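Local structure of acetylxylan esterase / glucomannan deacetylase (Cellvibrio japonicus, 2W9X) at residues V36-P41 with V46-S51; Q64-K69 with H107-E112; R143-I148 with P182-A187. The protein removes acetyl groups from the plant cell wall polysaccharides xylan and glucomannan, with a large preference for glucomannan. All coordinates share one frame; numbering follows the deposited sequence.

Contact 1: V36-P41 with V46-S51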
loop_
_atom_site.group_PDB
_atom_site.type_symbol
_atom_site.label_atom_id
_atom_site.label_comp_id
_atom_site.label_asym_id
_atom_site.label_seq_id
_atom_site.Cartn_x
_atom_site.Cartn_y
_atom_site.Cartn_z
ATOM N N VAL B 36 -27.751 -6.813 -10.019
ATOM C CA VAL B 36 -28.902 -7.255 -10.784
ATOM C C VAL B 36 -30.157 -6.891 -10.002
ATOM O O VAL B 36 -30.232 -7.123 -8.791
ATOM C CB VAL B 36 -28.836 -8.790 -11.045
ATOM C CG1 VAL B 36 -30.174 -9.330 -11.454
ATOM C CG2 VAL B 36 -27.807 -9.123 -12.111
ATOM N N LEU B 37 -31.119 -6.289 -10.694
ATOM C CA LEU B 37 -32.441 -6.052 -10.150
ATOM C C LEU B 37 -33.258 -7.329 -10.376
ATOM O O LEU B 37 -33.586 -7.670 -11.523
ATOM C CB LEU B 37 -33.109 -4.869 -10.865
ATOM C CG LEU B 37 -34.099 -3.931 -10.148
ATOM C CD1 LEU B 37 -35.179 -3.475 -11.116
ATOM C CD2 LEU B 37 -34.722 -4.512 -8.869
ATOM N N VAL B 38 -33.552 -8.048 -9.292
ATOM C CA VAL B 38 -34.367 -9.270 -9.372
ATOM C C VAL B 38 -35.831 -8.943 -9.100
ATOM O O VAL B 38 -36.171 -8.400 -8.050
ATOM C CB VAL B 38 -33.851 -10.415 -8.432
ATOM C CG1 VAL B 38 -32.379 -10.730 -8.709
ATOM C CG2 VAL B 38 -34.034 -10.069 -6.957
ATOM N N GLU B 39 -36.691 -9.246 -10.064
ATOM C CA GLU B 39 -38.122 -8.989 -9.903
ATOM C C GLU B 39 -38.924 -10.270 -10.061
ATOM O O GLU B 39 -38.531 -11.166 -10.807
ATOM C CB GLU B 39 -38.596 -7.915 -10.885
ATOM C CG GLU B 39 -38.046 -6.543 -10.549
ATOM C CD GLU B 39 -38.441 -5.490 -11.551
ATOM O OE1 GLU B 39 -38.025 -5.592 -12.723
ATOM O OE2 GLU B 39 -39.145 -4.541 -11.157
ATOM N N SER B 40 -40.043 -10.360 -9.350
ATOM C CA SER B 40 -40.856 -11.556 -9.419
ATOM C C SER B 40 -42.306 -11.236 -9.782
ATOM O O SER B 40 -43.202 -11.485 -8.981
ATOM C CB SER B 40 -40.770 -12.326 -8.098
ATOM O OG SER B 40 -41.327 -11.584 -7.023
ATOM N N PRO B 41 -42.543 -10.704 -11.005
ATOM C CA PRO B 41 -43.905 -10.304 -11.361
ATOM C C PRO B 41 -44.823 -11.530 -11.510
ATOM O O PRO B 41 -44.373 -12.582 -11.964
ATOM C CB PRO B 41 -43.717 -9.574 -12.699
ATOM C CG PRO B 41 -42.498 -10.147 -13.273
ATOM C CD PRO B 41 -41.601 -10.485 -12.119
ATOM N N VAL B 46 -39.115 -15.272 -13.299
ATOM C CA VAL B 46 -38.272 -14.356 -12.529
ATOM C C VAL B 46 -37.409 -13.610 -13.544
ATOM O O VAL B 46 -36.909 -14.211 -14.505
ATOM C CB VAL B 46 -37.388 -15.103 -11.491
ATOM C CG1 VAL B 46 -36.437 -14.141 -10.769
ATOM C CG2 VAL B 46 -38.247 -15.820 -10.489
ATOM N N SER B 47 -37.288 -12.298 -13.360
ATOM C CA SER B 47 -36.529 -11.485 -14.288
ATOM C C SER B 47 -35.346 -10.815 -13.608
ATOM O O SER B 47 -35.468 -10.224 -12.525
ATOM C CB SER B 47 -37.421 -10.465 -14.996
ATOM O OG SER B 47 -37.783 -9.418 -14.130
ATOM N N TYR B 48 -34.197 -10.938 -14.256
ATOM C CA TYR B 48 -32.966 -10.347 -13.786
ATOM C C TYR B 48 -32.626 -9.215 -14.751
ATOM O O TYR B 48 -32.342 -9.458 -15.924
ATOM C CB TYR B 48 -31.859 -11.411 -13.750
ATOM C CG TYR B 48 -32.280 -12.697 -13.068
ATOM C CD1 TYR B 48 -32.205 -12.837 -11.676
ATOM C CD2 TYR B 48 -32.782 -13.768 -13.807
ATOM C CE1 TYR B 48 -32.611 -14.026 -11.042
ATOM C CE2 TYR B 48 -33.192 -14.951 -13.182
ATOM C CZ TYR B 48 -33.093 -15.077 -11.805
ATOM O OH TYR B 48 -33.506 -16.250 -11.194
ATOM N N THR B 49 -32.731 -7.982 -14.261
ATOM C CA THR B 49 -32.390 -6.772 -15.036
ATOM C C THR B 49 -31.027 -6.220 -14.580
ATOM O O THR B 49 -30.759 -6.137 -13.383
ATOM C CB THR B 49 -33.523 -5.698 -14.932
ATOM O OG1 THR B 49 -34.766 -6.288 -15.313
ATOM C CG2 THR B 49 -33.270 -4.497 -15.838
ATOM N N TYR B 50 -30.167 -5.867 -15.539
ATOM C CA TYR B 50 -28.786 -5.425 -15.251
ATOM C C TYR B 50 -28.322 -4.315 -16.202
ATOM O O TYR B 50 -28.860 -4.167 -17.295
ATOM C CB TYR B 50 -27.823 -6.621 -15.343
ATOM C CG TYR B 50 -28.163 -7.503 -16.505
ATOM C CD1 TYR B 50 -29.077 -8.564 -16.359
ATOM C CD2 TYR B 50 -27.639 -7.237 -17.776
ATOM C CE1 TYR B 50 -29.425 -9.361 -17.452
ATOM C CE2 TYR B 50 -27.977 -8.016 -18.866
ATOM C CZ TYR B 50 -28.872 -9.072 -18.700
ATOM O OH TYR B 50 -29.200 -9.838 -19.783
ATOM N N SER B 51 -27.313 -3.542 -15.792
ATOM C CA SER B 51 -26.705 -2.530 -16.681
ATOM C C SER B 51 -25.207 -2.304 -16.453
ATOM O O SER B 51 -24.482 -1.922 -17.386
ATOM C CB SER B 51 -27.451 -1.198 -16.607
ATOM O OG SER B 51 -27.482 -0.737 -15.276
HETATM O O HOH W 1 -35.950 -7.660 -13.251
#
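L37 and T49 face each other across two antiparallel strands as a hydrogen-bonded pair: L37 N donates to T49 O at 2.7 Å, and the return bond from T49 N to L37 O is almost linear (177°). E39 and S47 form the next such pair, with E39 N to S47 O at 2.9 Å and S47 N to E39 O at 3.1 Å. Between them V38 and Y48 make the non-hydrogen-bonded pair, where V38 CA lies 3.5 Å from S47 O in a CA-H...O contact. Strands 37-39 and 47-50 thus form a beta hairpin at the margin of the five-stranded sheet of the N-terminal domain, a beta-sandwich of the galactose-binding clan; beyond it, Y48 and Y50 continue the backbone bonding to strand 122-128.

Apolar contacts gather on the face of V38 and Y48. The Y48 ring is met at its edge by CG1 of V38, 3.6 Å from Y48 CD1, while CG1 of V36, placed anti to the backbone N (chi1 163°), rests 3.5 Å from Y48 CB. The same ring meets F57 of the opposing sheet.

The other face carries L37 beside the polar E39, S47 and T49. A water bridging the strands lies within bonding distance of L37 O, E39 OE1, S47 OG and T49 OG1, the last at 2.7 Å; it can donate to the first two but not serve every acceptor at once.

Contact 2: Q64-K69 with H107-E112; sequences QSLTLK and HRVRLE
L66 and L68 meet V109 and L111 in a buried, purely apolar contact between the two facing sheets of the N-terminal beta-sandwich. No hydrogen bond spans it: the nearest CA atoms, those of L68 and L111, are 9.3 Å apart, and side chains fill the interval. L66 and V109 meet end on. CD2 of the leucine touches both methyls of the valine, lying 3.6 Å from V109 CG2 and 4.0 Å from V109 CG1. Two residues further on in each segment, L68 and L111 overlap in passing, their branches running opposite ways. CD2 of L68 comes 3.9 Å from L111 CD1 and 4.2 Å from L111 CD2, so it too addresses a pair of branches. L111 extends across the interval with CG anti to its backbone N (chi1 166°).

The opposite face of strand 108-113 has quite different chemistry. There R110 NE bonds E112 OE2 in a salt bridge through the anti lone pair of the oxygen, which lies about 10° out of the guanidinium plane. R110 also bonds E58 and makes a cation-pi contact with Y56, and E112 pairs with R78.

L79 of strand 76-81 touches both L68 and V109, F61 and F57 of strand 56-62 pack on L66 and L111, and strand 122-128 adds F127 against L68 and F124 against L111.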
loop_
_atom_site.group_PDB
_atom_site.type_symbol
_atom_site.label_atom_id
_atom_site.label_comp_id
_atom_site.label_asym_id
_atom_site.label_seq_id
_atom_site.Cartn_x
_atom_site.Cartn_y
_atom_site.Cartn_z
ATOM N N GLN B 64 -29.579 -33.429 -20.103
ATOM C CA GLN B 64 -29.069 -33.227 -21.466
ATOM C C GLN B 64 -29.696 -32.084 -22.276
ATOM O O GLN B 64 -29.416 -31.951 -23.470
ATOM N N SER B 65 -30.537 -31.266 -21.639
ATOM C CA SER B 65 -31.162 -30.126 -22.318
ATOM C C SER B 65 -31.114 -28.854 -21.482
ATOM O O SER B 65 -31.149 -28.910 -20.251
ATOM C CB SER B 65 -32.609 -30.442 -22.690
ATOM O OG SER B 65 -32.662 -31.461 -23.690
ATOM N N LEU B 66 -31.032 -27.711 -22.166
ATOM C CA LEU B 66 -31.022 -26.401 -21.514
ATOM C C LEU B 66 -31.506 -25.299 -22.460
ATOM O O LEU B 66 -31.139 -25.262 -23.634
ATOM C CB LEU B 66 -29.613 -26.072 -20.988
ATOM C CG LEU B 66 -29.400 -24.906 -20.016
ATOM C CD1 LEU B 66 -30.064 -25.167 -18.655
ATOM C CD2 LEU B 66 -27.919 -24.643 -19.847
ATOM N N THR B 67 -32.340 -24.410 -21.935
ATOM C CA THR B 67 -32.759 -23.221 -22.662
ATOM C C THR B 67 -32.477 -21.990 -21.805
ATOM O O THR B 67 -32.716 -21.980 -20.588
ATOM C CB THR B 67 -34.260 -23.276 -23.049
ATOM O OG1 THR B 67 -34.473 -24.337 -23.988
ATOM C CG2 THR B 67 -34.730 -21.965 -23.682
ATOM N N LEU B 68 -31.952 -20.962 -22.456
ATOM C CA LEU B 68 -31.781 -19.664 -21.844
ATOM C C LEU B 68 -32.874 -18.750 -22.378
ATOM O O LEU B 68 -33.023 -18.603 -23.591
ATOM C CB LEU B 68 -30.401 -19.098 -22.190
ATOM C CG LEU B 68 -29.155 -19.495 -21.396
ATOM C CD1 LEU B 68 -28.769 -20.962 -21.557
ATOM C CD2 LEU B 68 -28.004 -18.618 -21.855
ATOM N N LYS B 69 -33.654 -18.162 -21.472
ATOM C CA LYS B 69 -34.660 -17.181 -21.850
ATOM C C LYS B 69 -34.066 -15.791 -21.725
ATOM O O LYS B 69 -33.646 -15.380 -20.638
ATOM C CB LYS B 69 -35.900 -17.287 -20.960
ATOM C CG LYS B 69 -36.742 -18.531 -21.149
ATOM C CD LYS B 69 -38.047 -18.395 -20.381
ATOM C CE LYS B 69 -39.163 -17.738 -21.210
ATOM N NZ LYS B 69 -39.888 -18.714 -22.078
ATOM N N HIS B 107 -23.442 -31.114 -15.672
ATOM C CA HIS B 107 -23.027 -29.909 -16.400
ATOM C C HIS B 107 -22.953 -28.646 -15.546
ATOM O O HIS B 107 -23.784 -28.433 -14.664
ATOM C CB HIS B 107 -23.970 -29.651 -17.570
ATOM C CG HIS B 107 -24.106 -30.815 -18.495
ATOM N ND1 HIS B 107 -23.302 -30.984 -19.601
ATOM C CD2 HIS B 107 -24.947 -31.875 -18.472
ATOM C CE1 HIS B 107 -23.643 -32.098 -20.223
ATOM N NE2 HIS B 107 -24.641 -32.656 -19.561
ATOM N N ARG B 108 -21.951 -27.813 -15.829
ATOM C CA ARG B 108 -21.846 -26.462 -15.267
ATOM C C ARG B 108 -21.950 -25.459 -16.412
ATOM O O ARG B 108 -21.291 -25.628 -17.441
ATOM C CB ARG B 108 -20.528 -26.273 -14.489
ATOM C CG ARG B 108 -20.466 -27.092 -13.193
ATOM C CD ARG B 108 -19.306 -26.724 -12.281
ATOM N NE ARG B 108 -18.022 -27.264 -12.736
ATOM C CZ ARG B 108 -17.013 -26.528 -13.205
ATOM N NH1 ARG B 108 -17.118 -25.203 -13.296
ATOM N NH2 ARG B 108 -15.888 -27.121 -13.588
ATOM N N VAL B 109 -22.796 -24.439 -16.249
ATOM C CA VAL B 109 -23.025 -23.436 -17.300
ATOM C C VAL B 109 -22.910 -22.001 -16.762
ATOM O O VAL B 109 -23.576 -21.644 -15.793
ATOM C CB VAL B 109 -24.396 -23.628 -17.993
ATOM C CG1 VAL B 109 -24.630 -22.552 -19.042
ATOM C CG2 VAL B 109 -24.505 -25.019 -18.624
ATOM N N ARG B 110 -22.075 -21.195 -17.419
ATOM C CA ARG B 110 -21.827 -19.799 -17.040
ATOM C C ARG B 110 -22.113 -18.867 -18.223
ATOM O O ARG B 110 -21.511 -19.010 -19.289
ATOM C CB ARG B 110 -20.368 -19.644 -16.587
ATOM C CG ARG B 110 -19.975 -18.260 -16.068
ATOM C CD ARG B 110 -18.541 -18.269 -15.570
ATOM N NE ARG B 110 -18.095 -16.946 -15.134
ATOM C CZ ARG B 110 -17.909 -16.583 -13.869
ATOM N NH1 ARG B 110 -18.122 -17.434 -12.873
ATOM N NH2 ARG B 110 -17.486 -15.357 -13.597
ATOM N N LEU B 111 -23.046 -17.936 -18.034
ATOM C CA LEU B 111 -23.363 -16.925 -19.043
ATOM C C LEU B 111 -22.754 -15.596 -18.596
ATOM O O LEU B 111 -22.941 -15.195 -17.436
ATOM C CB LEU B 111 -24.884 -16.790 -19.195
ATOM C CG LEU B 111 -25.467 -15.584 -19.949
ATOM C CD1 LEU B 111 -25.359 -15.755 -21.462
ATOM C CD2 LEU B 111 -26.922 -15.320 -19.531
ATOM N N GLU B 112 -22.027 -14.922 -19.496
ATOM C CA GLU B 112 -21.376 -13.643 -19.153
ATOM C C GLU B 112 -21.716 -12.506 -20.114
ATOM O O GLU B 112 -21.627 -12.658 -21.327
ATOM C CB GLU B 112 -19.841 -13.800 -19.104
ATOM C CG GLU B 112 -19.330 -14.817 -18.075
ATOM C CD GLU B 112 -17.833 -15.054 -18.123
ATOM O OE1 GLU B 112 -17.161 -14.721 -19.131
ATOM O OE2 GLU B 112 -17.317 -15.592 -17.127
#

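Contact 3: R143-I148 with P182-A187; sequences RQIEFI and PLTAKA
I145 and A185 make the tightest side-chain contact between strand 144-149 and helix 180-187, with I145 CG2 only 3.5 Å from A185 CB and 4.0 Å from A185 CA. The small alanine lets the branch methyl settle close to the helix backbone, and the CA atoms of the pair are 6.5 Å apart. I145 keeps CG1 anti to the backbone N (chi1 -174°), which leaves the longer branch, through CD1, at the margin of contact with T184.

F147 supplies the aromatic part of the packing. Its side chain runs almost at right angles to that of T184, and the far end of the ring does the touching, with CZ 3.8 Å from T184 CB and 4.2 Å from T184 CG2. T184 thus offers its carbon side to the phenylalanine, while its hydroxyl is hydrogen-bonded to F180 O one turn earlier in the same helix. L349 of helix 339-354 packs on both F147 and T184, widening the apolar layer.

No hydrogen bond crosses between strand and helix; within the helix, K186 N bonds P182 O.

The short axes run nearly antiparallel (170°) and 9.2 Å apart, as expected for a helix laid on a parallel sheet. Strand 144-149, helix 180-187 and strand 191-196, whose D191 and Q193 bond the first strand, form a beta-alpha-beta crossover of the SGNH hydrolase fold; the inferred nucleophile S151 follows just beyond the first strand.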
loop_
_atom_site.group_PDB
_atom_site.type_symbol
_atom_site.label_atom_id
_atom_site.label_comp_id
_atom_site.label_asym_id
_atom_site.label_seq_id
_atom_site.Cartn_x
_atom_site.Cartn_y
_atom_site.Cartn_z
ATOM N N ARG B 143 -14.527 -16.006 -1.394
ATOM C CA ARG B 143 -13.808 -14.821 -1.835
ATOM C C ARG B 143 -14.702 -13.930 -2.677
ATOM O O ARG B 143 -15.467 -14.411 -3.526
ATOM C CB ARG B 143 -12.565 -15.217 -2.615
ATOM C CG ARG B 143 -11.605 -16.028 -1.795
ATOM C CD ARG B 143 -10.559 -16.657 -2.661
ATOM N NE ARG B 143 -9.663 -17.468 -1.848
ATOM C CZ ARG B 143 -8.569 -18.066 -2.298
ATOM N NH1 ARG B 143 -8.216 -17.960 -3.569
ATOM N NH2 ARG B 143 -7.826 -18.777 -1.464
ATOM N N GLN B 144 -14.620 -12.633 -2.398
ATOM C CA GLN B 144 -15.372 -11.614 -3.116
ATOM C C GLN B 144 -14.478 -10.400 -3.356
ATOM O O GLN B 144 -13.770 -9.939 -2.446
ATOM C CB GLN B 144 -16.609 -11.195 -2.324
ATOM C CG GLN B 144 -17.667 -12.271 -2.136
ATOM C CD GLN B 144 -18.866 -11.747 -1.372
ATOM O OE1 GLN B 144 -18.780 -10.725 -0.676
ATOM N NE2 GLN B 144 -19.993 -12.433 -1.501
ATOM N N ILE B 145 -14.501 -9.902 -4.594
ATOM C CA ILE B 145 -13.697 -8.757 -5.008
ATOM C C ILE B 145 -14.538 -7.809 -5.872
ATOM O O ILE B 145 -15.321 -8.247 -6.723
ATOM C CB ILE B 145 -12.394 -9.184 -5.771
ATOM C CG1 ILE B 145 -11.504 -7.955 -6.065
ATOM C CG2 ILE B 145 -12.735 -9.997 -7.037
ATOM C CD1 ILE B 145 -10.011 -8.295 -6.353
ATOM N N GLU B 146 -14.380 -6.509 -5.634
ATOM C CA GLU B 146 -15.114 -5.503 -6.383
ATOM C C GLU B 146 -14.166 -4.567 -7.102
ATOM O O GLU B 146 -13.183 -4.095 -6.507
ATOM C CB GLU B 146 -16.048 -4.713 -5.452
ATOM C CG GLU B 146 -16.688 -3.502 -6.119
ATOM C CD GLU B 146 -17.851 -2.929 -5.337
ATOM O OE1 GLU B 146 -18.259 -3.563 -4.343
ATOM O OE2 GLU B 146 -18.370 -1.859 -5.730
ATOM N N PHE B 147 -14.459 -4.299 -8.375
ATOM C CA PHE B 147 -13.712 -3.312 -9.168
ATOM C C PHE B 147 -14.582 -2.120 -9.477
ATOM O O PHE B 147 -15.661 -2.256 -10.049
ATOM C CB PHE B 147 -13.168 -3.925 -10.466
ATOM C CG PHE B 147 -12.074 -4.928 -10.230
ATOM C CD1 PHE B 147 -10.747 -4.556 -10.344
ATOM C CD2 PHE B 147 -12.381 -6.234 -9.833
ATOM C CE1 PHE B 147 -9.704 -5.490 -10.122
ATOM C CE2 PHE B 147 -11.354 -7.169 -9.597
ATOM C CZ PHE B 147 -10.011 -6.787 -9.739
ATOM N N ILE B 148 -14.101 -0.951 -9.072
ATOM C CA ILE B 148 -14.817 0.305 -9.272
ATOM C C ILE B 148 -13.950 1.146 -10.185
ATOM O O ILE B 148 -12.735 1.257 -9.970
ATOM C CB ILE B 148 -15.066 1.058 -7.934
ATOM C CG1 ILE B 148 -15.751 0.145 -6.894
ATOM C CG2 ILE B 148 -15.895 2.305 -8.189
ATOM C CD1 ILE B 148 -15.904 0.792 -5.478
ATOM N N PRO B 182 -12.379 -9.079 -13.990
ATOM C CA PRO B 182 -12.787 -10.501 -14.074
ATOM C C PRO B 182 -11.612 -11.479 -14.103
ATOM O O PRO B 182 -11.684 -12.524 -13.456
ATOM C CB PRO B 182 -13.599 -10.551 -15.369
ATOM C CG PRO B 182 -14.219 -9.197 -15.416
ATOM C CD PRO B 182 -13.047 -8.286 -15.039
ATOM N N LEU B 183 -10.536 -11.137 -14.816
ATOM C CA LEU B 183 -9.353 -12.004 -14.887
ATOM C C LEU B 183 -8.686 -12.160 -13.524
ATOM O O LEU B 183 -8.283 -13.264 -13.156
ATOM C CB LEU B 183 -8.321 -11.492 -15.902
ATOM C CG LEU B 183 -8.635 -11.365 -17.391
ATOM C CD1 LEU B 183 -7.385 -10.837 -18.096
ATOM C CD2 LEU B 183 -9.153 -12.682 -18.028
ATOM N N THR B 184 -8.569 -11.062 -12.774
ATOM C CA THR B 184 -8.071 -11.148 -11.398
ATOM C C THR B 184 -8.966 -12.023 -10.496
ATOM O O THR B 184 -8.467 -12.893 -9.793
ATOM C CB THR B 184 -7.818 -9.743 -10.786
ATOM O OG1 THR B 184 -6.936 -9.011 -11.655
ATOM C CG2 THR B 184 -7.171 -9.836 -9.419
ATOM N N ALA B 185 -10.273 -11.791 -10.513
ATOM C CA ALA B 185 -11.192 -12.561 -9.677
ATOM C C ALA B 185 -11.115 -14.075 -9.973
ATOM O O ALA B 185 -11.142 -14.904 -9.065
ATOM C CB ALA B 185 -12.589 -12.061 -9.868
ATOM N N LYS B 186 -10.988 -14.424 -11.250
ATOM C CA LYS B 186 -10.956 -15.834 -11.667
ATOM C C LYS B 186 -9.714 -16.596 -11.196
ATOM O O LYS B 186 -9.792 -17.805 -10.916
ATOM C CB LYS B 186 -11.175 -15.949 -13.177
ATOM C CG LYS B 186 -12.650 -15.701 -13.556
ATOM C CD LYS B 186 -12.871 -15.715 -15.056
ATOM C CE LYS B 186 -14.346 -15.610 -15.377
ATOM N NZ LYS B 186 -14.579 -15.634 -16.858
ATOM N N ALA B 187 -8.586 -15.888 -11.065
ATOM C CA ALA B 187 -7.351 -16.493 -10.540
ATOM C C ALA B 187 -7.494 -16.897 -9.068
ATOM O O ALA B 187 -6.767 -17.766 -8.584
ATOM C CB ALA B 187 -6.151 -15.557 -10.730
#

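Contacts 1 and 2 belong to the N-terminal beta-sandwich, contact 3 to the hydrolase domain. Contact 1 lies at a sheet margin, is partly exposed, and relies on backbone hydrogen bonds and a water within one sheet. Contacts 2 and 3 are buried and apolar, joining layers rather than neighbouring strands: sheet on sheet in one, helix on sheet in the other. Contacts 1 and 2 reach the same five-stranded sheet, with centres about 18 Å apart. Contacts 2 and 3 touch through their polar outer sides, where E112 OE2 and K186 NZ form a 2.8 Å salt bridge between the two domains, in contrast to the hydrocarbon within each contact.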